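Local coordinates for quinoline 2-oxidoreductase medium subunit (Pseudomonas putida, PDB 1T3Q), which carries the bound FAD of a molybdenum hydroxylase that oxidises quinoline, and probably serves as its flavin-containing electron-transfer subunit, at residues F6-A12 with C49-N55; L115-A120 with M152-T158; A195-M201 with V275-A280; A208-A212 with Q222-A226. All coordinates share one frame; numbering follows the deposited sequence.

Contact 1 of 4, residues F6-A12 with C49-N55; sequences FSYRAPA and CLVDLRN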
loop_
_atom_site.group_PDB
_atom_site.type_symbol
_atom_site.label_atom_id
_atom_site.label_comp_id
_atom_site.label_asym_id
_atom_site.label_seq_id
_atom_site.Cartn_x
_atom_site.Cartn_y
_atom_site.Cartn_z
ATOM N N PHE C 6 -3.961 2.230 34.562
ATOM C CA PHE C 6 -3.589 2.826 35.846
ATOM C C PHE C 6 -3.065 4.247 35.655
ATOM O O PHE C 6 -2.641 4.616 34.560
ATOM C CB PHE C 6 -2.531 1.966 36.561
ATOM C CG PHE C 6 -1.319 1.654 35.719
ATOM C CD1 PHE C 6 -0.342 2.619 35.487
ATOM C CD2 PHE C 6 -1.172 0.398 35.132
ATOM C CE1 PHE C 6 0.764 2.336 34.678
ATOM C CE2 PHE C 6 -0.074 0.107 34.326
ATOM C CZ PHE C 6 0.898 1.079 34.098
ATOM N N SER C 7 -3.118 5.053 36.713
ATOM C CA SER C 7 -2.609 6.417 36.633
ATOM C C SER C 7 -1.142 6.371 37.049
ATOM O O SER C 7 -0.653 5.333 37.497
ATOM C CB SER C 7 -3.402 7.352 37.554
ATOM O OG SER C 7 -3.313 6.922 38.895
ATOM N N TYR C 8 -0.444 7.492 36.915
ATOM C CA TYR C 8 0.978 7.537 37.241
ATOM C C TYR C 8 1.403 8.837 37.906
ATOM O O TYR C 8 0.957 9.916 37.523
ATOM C CB TYR C 8 1.787 7.343 35.957
ATOM C CG TYR C 8 3.284 7.507 36.100
ATOM C CD1 TYR C 8 4.098 6.431 36.465
ATOM C CD2 TYR C 8 3.896 8.731 35.819
ATOM C CE1 TYR C 8 5.490 6.570 36.538
ATOM C CE2 TYR C 8 5.279 8.880 35.890
ATOM C CZ TYR C 8 6.070 7.797 36.248
ATOM O OH TYR C 8 7.437 7.948 36.301
ATOM N N ARG C 9 2.272 8.714 38.904
ATOM C CA ARG C 9 2.806 9.860 39.628
ATOM C C ARG C 9 4.263 9.586 39.973
ATOM O O ARG C 9 4.632 8.455 40.287
ATOM C CB ARG C 9 2.015 10.113 40.921
ATOM C CG ARG C 9 0.621 10.652 40.690
ATOM C CD ARG C 9 -0.070 11.033 41.996
ATOM N NE ARG C 9 0.600 12.123 42.705
ATOM C CZ ARG C 9 0.040 12.810 43.697
ATOM N NH1 ARG C 9 -1.195 12.516 44.088
ATOM N NH2 ARG C 9 0.705 13.788 44.300
ATOM N N ALA C 10 5.087 10.625 39.901
ATOM C CA ALA C 10 6.505 10.512 40.220
ATOM C C ALA C 10 6.872 11.691 41.120
ATOM O O ALA C 10 7.537 12.632 40.693
ATOM C CB ALA C 10 7.337 10.539 38.943
ATOM N N PRO C 11 6.430 11.652 42.386
ATOM C CA PRO C 11 6.708 12.722 43.351
ATOM C C PRO C 11 8.185 13.008 43.602
ATOM O O PRO C 11 9.034 12.117 43.543
ATOM C CB PRO C 11 5.959 12.268 44.604
ATOM C CG PRO C 11 5.836 10.796 44.442
ATOM C CD PRO C 11 5.586 10.606 42.982
ATOM N N ALA C 12 8.476 14.272 43.891
ATOM C CA ALA C 12 9.843 14.717 44.129
ATOM C C ALA C 12 10.326 14.479 45.551
ATOM O O ALA C 12 11.483 14.765 45.865
ATOM C CB ALA C 12 9.966 16.193 43.781
ATOM N N CYS C 49 -2.887 3.043 40.545
ATOM C CA CYS C 49 -1.890 4.042 40.205
ATOM C C CYS C 49 -0.492 3.534 40.534
ATOM O O CYS C 49 -0.300 2.816 41.512
ATOM C CB CYS C 49 -2.179 5.318 41.010
ATOM S SG CYS C 49 -0.884 6.595 40.980
ATOM N N LEU C 50 0.479 3.883 39.701
ATOM C CA LEU C 50 1.852 3.480 39.967
ATOM C C LEU C 50 2.597 4.721 40.424
ATOM O O LEU C 50 2.564 5.758 39.761
ATOM C CB LEU C 50 2.518 2.895 38.720
ATOM C CG LEU C 50 1.990 1.531 38.258
ATOM C CD1 LEU C 50 2.886 0.996 37.151
ATOM C CD2 LEU C 50 1.962 0.558 39.432
ATOM N N VAL C 51 3.259 4.608 41.566
ATOM C CA VAL C 51 4.002 5.716 42.135
ATOM C C VAL C 51 5.489 5.456 41.966
ATOM O O VAL C 51 6.071 4.628 42.671
ATOM C CB VAL C 51 3.681 5.878 43.629
ATOM C CG1 VAL C 51 4.367 7.125 44.173
ATOM C CG2 VAL C 51 2.163 5.953 43.825
ATOM N N ASP C 52 6.083 6.180 41.028
ATOM C CA ASP C 52 7.499 6.061 40.697
ATOM C C ASP C 52 8.364 6.747 41.754
ATOM O O ASP C 52 7.995 7.800 42.279
ATOM C CB ASP C 52 7.755 6.711 39.327
ATOM C CG ASP C 52 8.978 6.142 38.618
ATOM O OD1 ASP C 52 9.932 5.722 39.304
ATOM O OD2 ASP C 52 8.987 6.132 37.369
ATOM N N LEU C 53 9.512 6.151 42.056
ATOM C CA LEU C 53 10.434 6.713 43.037
ATOM C C LEU C 53 11.611 7.401 42.345
ATOM O O LEU C 53 12.561 7.821 43.006
ATOM C CB LEU C 53 10.967 5.607 43.959
ATOM C CG LEU C 53 9.931 4.774 44.720
ATOM C CD1 LEU C 53 10.641 3.712 45.539
ATOM C CD2 LEU C 53 9.095 5.673 45.623
ATOM N N ARG C 54 11.538 7.540 41.023
ATOM C CA ARG C 54 12.627 8.148 40.257
ATOM C C ARG C 54 13.062 9.541 40.703
ATOM O O ARG C 54 14.228 9.899 40.550
ATOM C CB ARG C 54 12.280 8.196 38.758
ATOM C CG ARG C 54 11.095 9.073 38.394
ATOM C CD ARG C 54 10.962 9.248 36.877
ATOM N NE ARG C 54 12.152 9.876 36.294
ATOM C CZ ARG C 54 12.272 10.229 35.015
ATOM N NH1 ARG C 54 11.277 10.022 34.164
ATOM N NH2 ARG C 54 13.396 10.782 34.585
ATOM N N ASN C 55 12.143 10.329 41.253
ATOM C CA ASN C 55 12.489 11.686 41.668
ATOM C C ASN C 55 12.823 11.889 43.141
ATOM O O ASN C 55 12.900 13.025 43.609
ATOM C CB ASN C 55 11.381 12.657 41.261
ATOM C CG ASN C 55 11.161 12.685 39.768
ATOM O OD1 ASN C 55 12.116 12.716 38.995
ATOM N ND2 ASN C 55 9.901 12.681 39.351
HETATM O O HOH W 1 8.605 9.903 34.813
HETATM O O HOH W 2 9.573 10.004 41.992
#
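Ser7, Tyr8 and Arg9 pair in parallel with Cys49, Leu50 and Val51, and three backbone hydrogen bonds hold the ladder: Leu50 N to Ser7 O, Arg9 N to Leu50 O and Asp52 N to Arg9 O. Beyond the strands, the side-chain ND2 of Asn55 bonds Ala10 O at 2.7 Å; the oxygen lies in the amide plane, but the donor stands above the carbonyl plane.

Among the side chains, Tyr8 OH donates to Asp52 OD2 over 2.6 Å, meeting the carboxylate on its anti side; Gln74 of the small subunit also bonds this oxygen. With CG of Tyr8 anti to the backbone N (chi1 174°), the ring runs along the sheet to this acid. One water bridges Tyr8 OH to Arg54 NH1, while Arg54 NH2 bonds Glu76 O of the small subunit; another joins Pro11 O, Asp52 O and Asn55 N.

Apolar contact is made where Leu50 CD1 sits over one face of the Phe6 ring, 3.8 Å from its centroid, and where Pro11 CD meets Val51 CG1.

Strand 49-52 is central in the three-stranded parallel sheet, between 7-9 and 28-30. Helix 14-23 packs on Pro11 and Arg9, helix 36-41 on Phe6 and Leu50.

Contact 2 of 4, residues L115-A120 with M152-T158; sequences LAHADA and MKGHYFT. With FAD (flavin-adenine dinucleotide), chain R.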
loop_
_atom_site.group_PDB
_atom_site.type_symbol
_atom_site.label_atom_id
_atom_site.label_comp_id
_atom_site.label_asym_id
_atom_site.label_seq_id
_atom_site.Cartn_x
_atom_site.Cartn_y
_atom_site.Cartn_z
ATOM N N LEU C 115 14.455 -6.475 46.730
ATOM C CA LEU C 115 14.124 -6.867 48.095
ATOM C C LEU C 115 12.619 -6.859 48.352
ATOM O O LEU C 115 12.090 -7.767 48.996
ATOM C CB LEU C 115 14.841 -5.949 49.094
ATOM C CG LEU C 115 16.369 -6.086 49.087
ATOM C CD1 LEU C 115 17.004 -5.005 49.954
ATOM C CD2 LEU C 115 16.743 -7.465 49.591
ATOM N N ALA C 116 11.933 -5.846 47.836
ATOM C CA ALA C 116 10.491 -5.742 48.019
ATOM C C ALA C 116 9.746 -6.818 47.224
ATOM O O ALA C 116 8.740 -7.356 47.695
ATOM C CB ALA C 116 10.017 -4.366 47.605
ATOM N N HIS C 117 10.233 -7.127 46.023
ATOM C CA HIS C 117 9.591 -8.150 45.199
ATOM C C HIS C 117 9.691 -9.470 45.954
ATOM O O HIS C 117 8.760 -10.275 45.957
ATOM C CB HIS C 117 10.271 -8.262 43.834
ATOM C CG HIS C 117 9.612 -9.245 42.914
ATOM N ND1 HIS C 117 8.266 -9.199 42.614
ATOM C CD2 HIS C 117 10.112 -10.303 42.233
ATOM C CE1 HIS C 117 7.967 -10.185 41.790
ATOM N NE2 HIS C 117 9.069 -10.871 41.542
ATOM N N ALA C 118 10.837 -9.669 46.596
ATOM C CA ALA C 118 11.104 -10.849 47.413
ATOM C C ALA C 118 10.953 -12.219 46.753
ATOM O O ALA C 118 10.348 -13.132 47.327
ATOM C CB ALA C 118 10.253 -10.792 48.675
ATOM N N ASP C 119 11.489 -12.373 45.551
ATOM C CA ASP C 119 11.419 -13.675 44.902
ATOM C C ASP C 119 12.341 -14.574 45.735
ATOM O O ASP C 119 13.476 -14.200 46.026
ATOM C CB ASP C 119 11.931 -13.594 43.461
ATOM C CG ASP C 119 11.722 -14.891 42.699
ATOM O OD1 ASP C 119 12.063 -15.959 43.243
ATOM O OD2 ASP C 119 11.219 -14.846 41.555
ATOM N N ALA C 120 11.850 -15.744 46.128
ATOM C CA ALA C 120 12.651 -16.661 46.932
ATOM C C ALA C 120 13.856 -17.168 46.148
ATOM O O ALA C 120 14.761 -17.769 46.718
ATOM C CB ALA C 120 11.803 -17.838 47.394
ATOM N N MET C 152 12.663 -10.569 54.808
ATOM C CA MET C 152 12.305 -11.604 53.841
ATOM C C MET C 152 11.622 -12.751 54.563
ATOM O O MET C 152 12.282 -13.620 55.124
ATOM C CB MET C 152 13.562 -12.114 53.133
ATOM C CG MET C 152 13.295 -13.240 52.154
ATOM S SD MET C 152 12.146 -12.723 50.886
ATOM C CE MET C 152 12.329 -14.092 49.703
ATOM N N LYS C 153 10.295 -12.752 54.538
ATOM C CA LYS C 153 9.519 -13.772 55.232
ATOM C C LYS C 153 9.173 -14.997 54.394
ATOM O O LYS C 153 8.789 -16.037 54.937
ATOM C CB LYS C 153 8.237 -13.145 55.779
ATOM C CG LYS C 153 8.484 -11.935 56.673
ATOM C CD LYS C 153 7.183 -11.340 57.190
ATOM C CE LYS C 153 6.449 -12.304 58.110
ATOM N N GLY C 154 9.302 -14.871 53.077
ATOM C CA GLY C 154 8.996 -15.979 52.191
ATOM C C GLY C 154 8.871 -15.529 50.749
ATOM O O GLY C 154 9.117 -14.365 50.428
ATOM N N HIS C 155 8.488 -16.450 49.874
ATOM C CA HIS C 155 8.335 -16.132 48.463
ATOM C C HIS C 155 7.278 -15.044 48.288
ATOM O O HIS C 155 6.103 -15.260 48.588
ATOM C CB HIS C 155 7.935 -17.388 47.689
ATOM C CG HIS C 155 8.049 -17.241 46.206
ATOM N ND1 HIS C 155 9.202 -16.802 45.591
ATOM C CD2 HIS C 155 7.162 -17.486 45.213
ATOM C CE1 HIS C 155 9.021 -16.783 44.283
ATOM N NE2 HIS C 155 7.791 -17.194 44.027
ATOM N N TYR C 156 7.707 -13.881 47.798
ATOM C CA TYR C 156 6.825 -12.730 47.591
ATOM C C TYR C 156 6.176 -12.325 48.909
ATOM O O TYR C 156 5.030 -11.877 48.939
ATOM C CB TYR C 156 5.725 -13.043 46.572
ATOM C CG TYR C 156 6.226 -13.509 45.223
ATOM C CD1 TYR C 156 7.354 -12.936 44.635
ATOM C CD2 TYR C 156 5.560 -14.516 44.527
ATOM C CE1 TYR C 156 7.806 -13.357 43.388
ATOM C CE2 TYR C 156 6.002 -14.942 43.278
ATOM C CZ TYR C 156 7.127 -14.360 42.716
ATOM O OH TYR C 156 7.574 -14.792 41.489
ATOM N N PHE C 157 6.920 -12.481 49.997
ATOM C CA PHE C 157 6.412 -12.165 51.325
ATOM C C PHE C 157 7.456 -11.401 52.137
ATOM O O PHE C 157 8.497 -11.952 52.489
ATOM C CB PHE C 157 6.054 -13.473 52.039
ATOM C CG PHE C 157 5.327 -13.291 53.343
ATOM C CD1 PHE C 157 5.215 -14.357 54.231
ATOM C CD2 PHE C 157 4.734 -12.074 53.674
ATOM C CE1 PHE C 157 4.522 -14.217 55.432
ATOM C CE2 PHE C 157 4.040 -11.924 54.869
ATOM C CZ PHE C 157 3.933 -12.998 55.750
ATOM N N THR C 158 7.178 -10.134 52.431
ATOM C CA THR C 158 8.106 -9.323 53.211
ATOM C C THR C 158 7.422 -8.703 54.428
ATOM O O THR C 158 6.203 -8.793 54.583
ATOM C CB THR C 158 8.710 -8.174 52.379
ATOM O OG1 THR C 158 7.701 -7.187 52.127
ATOM C CG2 THR C 158 9.251 -8.696 51.058
HETATM P PA FAD R . 10.010 -3.108 40.388
HETATM O O1A FAD R . 9.727 -4.196 39.413
HETATM O O2A FAD R . 9.615 -1.860 40.105
HETATM O O5B FAD R . 9.099 -3.595 41.500
HETATM C C5B FAD R . 9.403 -4.669 42.448
HETATM C C4B FAD R . 8.245 -4.748 43.531
HETATM O O4B FAD R . 8.748 -4.019 44.720
HETATM C C3B FAD R . 6.844 -4.110 43.237
HETATM O O3B FAD R . 5.813 -4.804 43.874
HETATM C C2B FAD R . 7.041 -2.651 43.751
HETATM O O2B FAD R . 5.829 -2.052 44.140
HETATM C C1B FAD R . 7.876 -2.866 44.978
HETATM N N9A FAD R . 8.832 -1.800 45.275
HETATM C C8A FAD R . 9.866 -1.357 44.476
HETATM N N7A FAD R . 10.697 -0.531 45.107
HETATM C C5A FAD R . 10.174 -0.410 46.373
HETATM C C6A FAD R . 10.630 0.343 47.585
HETATM N N6A FAD R . 11.684 1.119 47.619
HETATM N N1A FAD R . 9.821 0.192 48.705
HETATM C C2A FAD R . 8.698 -0.607 48.711
HETATM N N3A FAD R . 8.206 -1.321 47.657
HETATM C C4A FAD R . 8.945 -1.149 46.491
HETATM N N1 FAD R . 16.373 -10.970 39.783
HETATM C C2 FAD R . 17.273 -11.714 40.433
HETATM O O2 FAD R . 17.354 -11.714 41.635
HETATM N N3 FAD R . 18.058 -12.703 39.750
HETATM C C4 FAD R . 17.862 -12.997 38.403
HETATM O O4 FAD R . 18.527 -13.868 37.888
HETATM C C4X FAD R . 16.822 -12.245 37.695
HETATM N N5 FAD R . 16.571 -12.484 36.366
HETATM C C5X FAD R . 15.655 -11.677 35.717
HETATM C C6 FAD R . 15.402 -11.944 34.332
HETATM C C7 FAD R . 14.497 -11.178 33.596
HETATM C C7M FAD R . 14.244 -11.525 32.145
HETATM C C8 FAD R . 13.794 -10.044 34.242
HETATM C C8M FAD R . 12.807 -9.171 33.505
HETATM C C9 FAD R . 14.051 -9.751 35.608
HETATM C C9A FAD R . 14.961 -10.564 36.357
HETATM N N10 FAD R . 15.267 -10.352 37.774
HETATM C C10 FAD R . 16.126 -11.169 38.444
HETATM C "C1'" FAD R . 14.471 -9.337 38.516
HETATM C "C2'" FAD R . 15.248 -8.012 38.763
HETATM O "O2'" FAD R . 16.236 -8.222 39.777
HETATM C "C3'" FAD R . 14.196 -6.984 39.189
HETATM O "O3'" FAD R . 14.713 -5.704 38.800
HETATM C "C4'" FAD R . 13.915 -6.982 40.716
HETATM O "O4'" FAD R . 13.444 -8.257 41.160
HETATM C "C5'" FAD R . 12.852 -5.948 40.958
HETATM O "O5'" FAD R . 13.508 -4.548 41.107
HETATM P P FAD R . 12.901 -3.379 40.379
HETATM O O1P FAD R . 13.748 -2.169 40.792
HETATM O O2P FAD R . 12.736 -3.598 39.018
HETATM O O3P FAD R . 11.552 -3.172 40.931
HETATM O O HOH W 3 6.958 -6.656 49.538
HETATM O O HOH W 4 9.541 -13.200 40.266
#
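Ala118 O accepts from Tyr156 N at 2.8 Å, and Ala120 N donates to His155 ND1 at 2.9 Å, nearly straight (168°) and in the plane of the imidazole. That bond sets the orientation of the His155 ring; Asp119 OD1, held by Gly121 N, lies at the same ring's edge near CE1. A water joins His117 NE2, Asp119 OD2 and Tyr156 OH, and another links Ala116 O to Thr158 OG1.

The side chains of His117 and Tyr156 run alongside each other and their rings meet obliquely, planes at 50°, with Tyr156 CD1 over one face of the imidazole. With chi1 at -177°, CG of His117 lies opposite the backbone N, which brings the imidazole to the tyrosine. Ala118 CB packs tightly on Thr158 CG2 (3.3 Å) and also touches Met152 SD.

Gly154 to Phe157 form a type II turn of a hairpin whose Lys153, Gly154 and Phe157 make a classic beta bulge. This hairpin packs against the end of helix 111-117, whose Ala116 and His117 line the FAD pocket, Ala116 CB lying 3.2 Å from FAD O4B.

Contact 3 of 4, residues A195-M201 with V275-A280; sequences AAAGLSM and VILKAA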
loop_
_atom_site.group_PDB
_atom_site.type_symbol
_atom_site.label_atom_id
_atom_site.label_comp_id
_atom_site.label_asym_id
_atom_site.label_seq_id
_atom_site.Cartn_x
_atom_site.Cartn_y
_atom_site.Cartn_z
ATOM N N ALA C 195 24.542 -20.574 47.024
ATOM C CA ALA C 195 25.182 -20.733 48.318
ATOM C C ALA C 195 26.278 -19.699 48.516
ATOM O O ALA C 195 26.912 -19.245 47.560
ATOM C CB ALA C 195 25.759 -22.141 48.452
ATOM N N ALA C 196 26.486 -19.326 49.770
ATOM C CA ALA C 196 27.503 -18.354 50.124
ATOM C C ALA C 196 28.278 -18.924 51.294
ATOM O O ALA C 196 27.721 -19.629 52.140
ATOM C CB ALA C 196 26.856 -17.026 50.510
ATOM N N ALA C 197 29.570 -18.635 51.333
ATOM C CA ALA C 197 30.409 -19.127 52.411
ATOM C C ALA C 197 31.299 -17.996 52.892
ATOM O O ALA C 197 32.083 -17.441 52.118
ATOM C CB ALA C 197 31.258 -20.296 51.927
ATOM N N GLY C 198 31.144 -17.643 54.165
ATOM C CA GLY C 198 31.949 -16.593 54.760
ATOM C C GLY C 198 32.872 -17.259 55.761
ATOM O O GLY C 198 32.409 -17.897 56.709
ATOM N N LEU C 199 34.178 -17.117 55.560
ATOM C CA LEU C 199 35.137 -17.753 56.448
ATOM C C LEU C 199 36.177 -16.830 57.045
ATOM O O LEU C 199 36.557 -15.819 56.452
ATOM C CB LEU C 199 35.881 -18.866 55.711
ATOM C CG LEU C 199 35.060 -19.946 55.017
ATOM C CD1 LEU C 199 36.006 -20.900 54.307
ATOM C CD2 LEU C 199 34.200 -20.683 56.029
ATOM N N SER C 200 36.633 -17.208 58.231
ATOM C CA SER C 200 37.683 -16.495 58.933
ATOM C C SER C 200 38.744 -17.572 59.137
ATOM O O SER C 200 38.485 -18.598 59.770
ATOM C CB SER C 200 37.189 -15.977 60.280
ATOM O OG SER C 200 38.256 -15.379 60.993
ATOM N N MET C 201 39.924 -17.353 58.572
ATOM C CA MET C 201 41.000 -18.324 58.682
ATOM C C MET C 201 42.180 -17.762 59.463
ATOM O O MET C 201 42.664 -16.669 59.178
ATOM C CB MET C 201 41.476 -18.743 57.289
ATOM C CG MET C 201 40.373 -19.200 56.341
ATOM S SD MET C 201 39.594 -20.765 56.797
ATOM C CE MET C 201 40.653 -21.925 55.938
ATOM N N VAL C 275 31.651 -23.778 46.969
ATOM C CA VAL C 275 31.822 -22.436 47.517
ATOM C C VAL C 275 32.652 -22.425 48.806
ATOM O O VAL C 275 33.420 -21.490 49.052
ATOM C CB VAL C 275 30.443 -21.744 47.745
ATOM C CG1 VAL C 275 29.690 -22.404 48.894
ATOM C CG2 VAL C 275 30.645 -20.259 48.006
ATOM N N ILE C 276 32.514 -23.460 49.627
ATOM C CA ILE C 276 33.293 -23.531 50.859
ATOM C C ILE C 276 34.779 -23.607 50.506
ATOM O O ILE C 276 35.594 -22.867 51.055
ATOM C CB ILE C 276 32.924 -24.767 51.699
ATOM C CG1 ILE C 276 31.532 -24.586 52.308
ATOM C CG2 ILE C 276 33.976 -24.995 52.789
ATOM C CD1 ILE C 276 31.021 -25.813 53.034
ATOM N N LEU C 277 35.127 -24.504 49.587
ATOM C CA LEU C 277 36.517 -24.648 49.172
ATOM C C LEU C 277 37.028 -23.341 48.574
ATOM O O LEU C 277 38.166 -22.937 48.815
ATOM C CB LEU C 277 36.654 -25.783 48.148
ATOM C CG LEU C 277 36.521 -27.196 48.724
ATOM C CD1 LEU C 277 36.344 -28.222 47.613
ATOM C CD2 LEU C 277 37.761 -27.506 49.552
ATOM N N LYS C 278 36.176 -22.675 47.804
ATOM C CA LYS C 278 36.548 -21.417 47.172
ATOM C C LYS C 278 36.787 -20.327 48.216
ATOM O O LYS C 278 37.746 -19.558 48.117
ATOM C CB LYS C 278 35.448 -20.979 46.196
ATOM C CG LYS C 278 35.838 -19.829 45.275
ATOM N N ALA C 279 35.916 -20.262 49.219
ATOM C CA ALA C 279 36.047 -19.266 50.277
ATOM C C ALA C 279 37.307 -19.511 51.101
ATOM O O ALA C 279 37.973 -18.567 51.524
ATOM C CB ALA C 279 34.818 -19.289 51.181
ATOM N N ALA C 280 37.627 -20.779 51.334
ATOM C CA ALA C 280 38.813 -21.137 52.102
ATOM C C ALA C 280 40.056 -20.712 51.324
ATOM O O ALA C 280 41.024 -20.214 51.896
ATOM C CB ALA C 280 38.839 -22.640 52.355
#
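Leu199 lays its CD1 methyl over the helix backbone, 3.4 Å from Ala280 N, and the same methyl lies 3.7 Å from Ala279 CB. Its CG is anti to the carbonyl carbon (chi1 -54°) and the chain is extended beyond, so that the CD1 branch points at the helix, over the backbone between Ala279 and Ala280. Two residues earlier Ala197 fills the middle of the interface: its CB meets Ala279 CB at 3.8 Å and also touches Val275 CG2 and Ile276 CA. The small side chain of Ala197 lets the backbones come close, with the CA atoms of Ala197 and Ile276 5.5 Å apart. Val275 lies at the start of the contact, where its CG1 packs against Ala195 CB at 4.0 Å while CG2 turns to Ala195 O and the chain of Ala196. At the far end Met201, bent at both chi2 and chi3, curls its CE back to Ala280 CB, 4.1 Å away.

No hydrogen bond joins the two segments; they meet by van der Waals packing. Strand and helix axes approach to 7.5 Å at 32°, and Ala195, Ala197, Leu199 and Met201, on one face of the strand, meet successive parts of the helix. Glu179 of strand 177-183 flanks Val275 and Ala279, and Ile235 touches Leu199 and Ala280. Helix 261-284, lying on one face of an antiparallel sheet, gives the two-layer alpha/beta core of the CO dehydrogenase flavoprotein C-terminal domain.

Contact 4 of 4, residues A208-A212 with Q222-A226; sequences AARIA and QAIRA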
loop_
_atom_site.group_PDB
_atom_site.type_symbol
_atom_site.label_atom_id
_atom_site.label_comp_id
_atom_site.label_asym_id
_atom_site.label_seq_id
_atom_site.Cartn_x
_atom_site.Cartn_y
_atom_site.Cartn_z
ATOM N N ALA C 208 36.037 -19.263 62.132
ATOM C CA ALA C 208 34.654 -18.811 62.079
ATOM C C ALA C 208 34.096 -19.094 60.691
ATOM O O ALA C 208 34.788 -18.912 59.690
ATOM C CB ALA C 208 34.575 -17.318 62.379
ATOM N N ALA C 209 32.844 -19.533 60.634
ATOM C CA ALA C 209 32.221 -19.840 59.356
ATOM C C ALA C 209 30.735 -19.523 59.346
ATOM O O ALA C 209 30.044 -19.701 60.347
ATOM C CB ALA C 209 32.436 -21.318 59.011
ATOM N N ARG C 210 30.262 -19.033 58.205
ATOM C CA ARG C 210 28.853 -18.726 57.998
ATOM C C ARG C 210 28.522 -19.276 56.616
ATOM O O ARG C 210 28.948 -18.728 55.599
ATOM C CB ARG C 210 28.590 -17.215 58.043
ATOM C CG ARG C 210 28.692 -16.597 59.434
ATOM C CD ARG C 210 27.559 -17.049 60.361
ATOM N NE ARG C 210 26.258 -16.509 59.963
ATOM C CZ ARG C 210 25.141 -16.639 60.676
ATOM N NH1 ARG C 210 25.157 -17.295 61.831
ATOM N NH2 ARG C 210 24.005 -16.115 60.235
ATOM N N ILE C 211 27.788 -20.383 56.598
ATOM C CA ILE C 211 27.386 -21.041 55.362
ATOM C C ILE C 211 25.893 -20.814 55.179
ATOM O O ILE C 211 25.113 -21.047 56.103
ATOM C CB ILE C 211 27.649 -22.561 55.434
ATOM C CG1 ILE C 211 29.090 -22.821 55.883
ATOM C CG2 ILE C 211 27.375 -23.207 54.077
ATOM C CD1 ILE C 211 30.142 -22.135 55.031
ATOM N N ALA C 212 25.498 -20.358 53.993
ATOM C CA ALA C 212 24.092 -20.094 53.713
ATOM C C ALA C 212 23.666 -20.591 52.339
ATOM O O ALA C 212 24.414 -20.494 51.368
ATOM C CB ALA C 212 23.813 -18.596 53.827
ATOM N N GLN C 222 20.470 -20.500 56.915
ATOM C CA GLN C 222 21.757 -20.343 57.572
ATOM C C GLN C 222 22.054 -21.723 58.145
ATOM O O GLN C 222 21.409 -22.166 59.104
ATOM C CB GLN C 222 21.659 -19.282 58.674
ATOM C CG GLN C 222 21.134 -17.937 58.171
ATOM C CD GLN C 222 22.019 -17.305 57.098
ATOM O OE1 GLN C 222 21.535 -16.563 56.240
ATOM N NE2 GLN C 222 23.316 -17.589 57.149
ATOM N N ALA C 223 23.011 -22.409 57.525
ATOM C CA ALA C 223 23.390 -23.763 57.916
ATOM C C ALA C 223 24.238 -23.809 59.176
ATOM O O ALA C 223 25.451 -24.032 59.117
ATOM C CB ALA C 223 24.130 -24.445 56.767
ATOM N N ILE C 224 23.587 -23.617 60.318
ATOM C CA ILE C 224 24.274 -23.625 61.602
ATOM C C ILE C 224 25.071 -24.906 61.834
ATOM O O ILE C 224 26.187 -24.856 62.342
ATOM C CB ILE C 224 23.271 -23.424 62.756
ATOM C CG1 ILE C 224 22.526 -22.104 62.556
ATOM C CG2 ILE C 224 24.000 -23.420 64.097
ATOM C CD1 ILE C 224 23.439 -20.903 62.380
ATOM N N ARG C 225 24.499 -26.051 61.464
ATOM C CA ARG C 225 25.187 -27.331 61.633
ATOM C C ARG C 225 26.537 -27.333 60.924
ATOM O O ARG C 225 27.522 -27.854 61.443
ATOM C CB ARG C 225 24.346 -28.478 61.077
ATOM C CG ARG C 225 23.218 -28.948 61.970
ATOM N N ALA C 226 26.570 -26.759 59.726
ATOM C CA ALA C 226 27.801 -26.693 58.950
ATOM C C ALA C 226 28.764 -25.685 59.566
ATOM O O ALA C 226 29.969 -25.932 59.636
ATOM C CB ALA C 226 27.490 -26.308 57.507
HETATM O O HOH W 5 25.137 -19.254 58.309
#
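The guanidinium of Arg210 and the side-chain amide of Gln222 lie almost parallel, their planes 8° apart, with the two side chains slanting across each other. NH2 of Arg210 stands 3.5 Å from NE2 of Gln222, a pair of donors that share no hydrogen bond. Arg210 reaches this place by bending at chi2 and chi3, each near -70°, which also puts NH1 beside Ile224 CD1. Gln222 is bent at chi2 and turns NE2 over Ala212 CB, at 3.5 Å; that same NE2 gives a hydrogen bond to a water, which donates to Ile211 O.

Ile211 O takes a second bond, 2.9 Å from Ala223 N, so two donors grip this carbonyl. Of the Ile211 side chain, CB faces Ala223 CB, and CG1 approaches Ala226 CB at 4.2 Å.

Ala212 and Gln222 form a non-hydrogen-bonded antiparallel pair, and Ala223 is the centre of an inverse gamma turn and occupies the N-cap position of helix 224-230. Strand 205-214 lies between 193-202 and the short edge strand 221-222, with helix 237-248 packing on Ala223 and Ala226.

In the fold
Contacts 1 and 2 belong to the FAD-binding part of the chain, their centres about 22 Å apart and nearest atoms about 8 Å. Both border the cofactor: Leu53 of contact 1 touches FAD, and contact 2 contributes Ala116 and His117 to the pocket. Contacts 3 and 4 belong to the CO dehydrogenase flavoprotein C-terminal domain, across the chain's centre from contact 1, with centres about 42 and 41 Å from it. They share one antiparallel sheet: Gly198 N lies 2.8 Å from Arg210 O, probably hydrogen-bonded, and 208-212 with 222-226 is nested within the loop closed by contact 3. Their centres are about 10 Å apart.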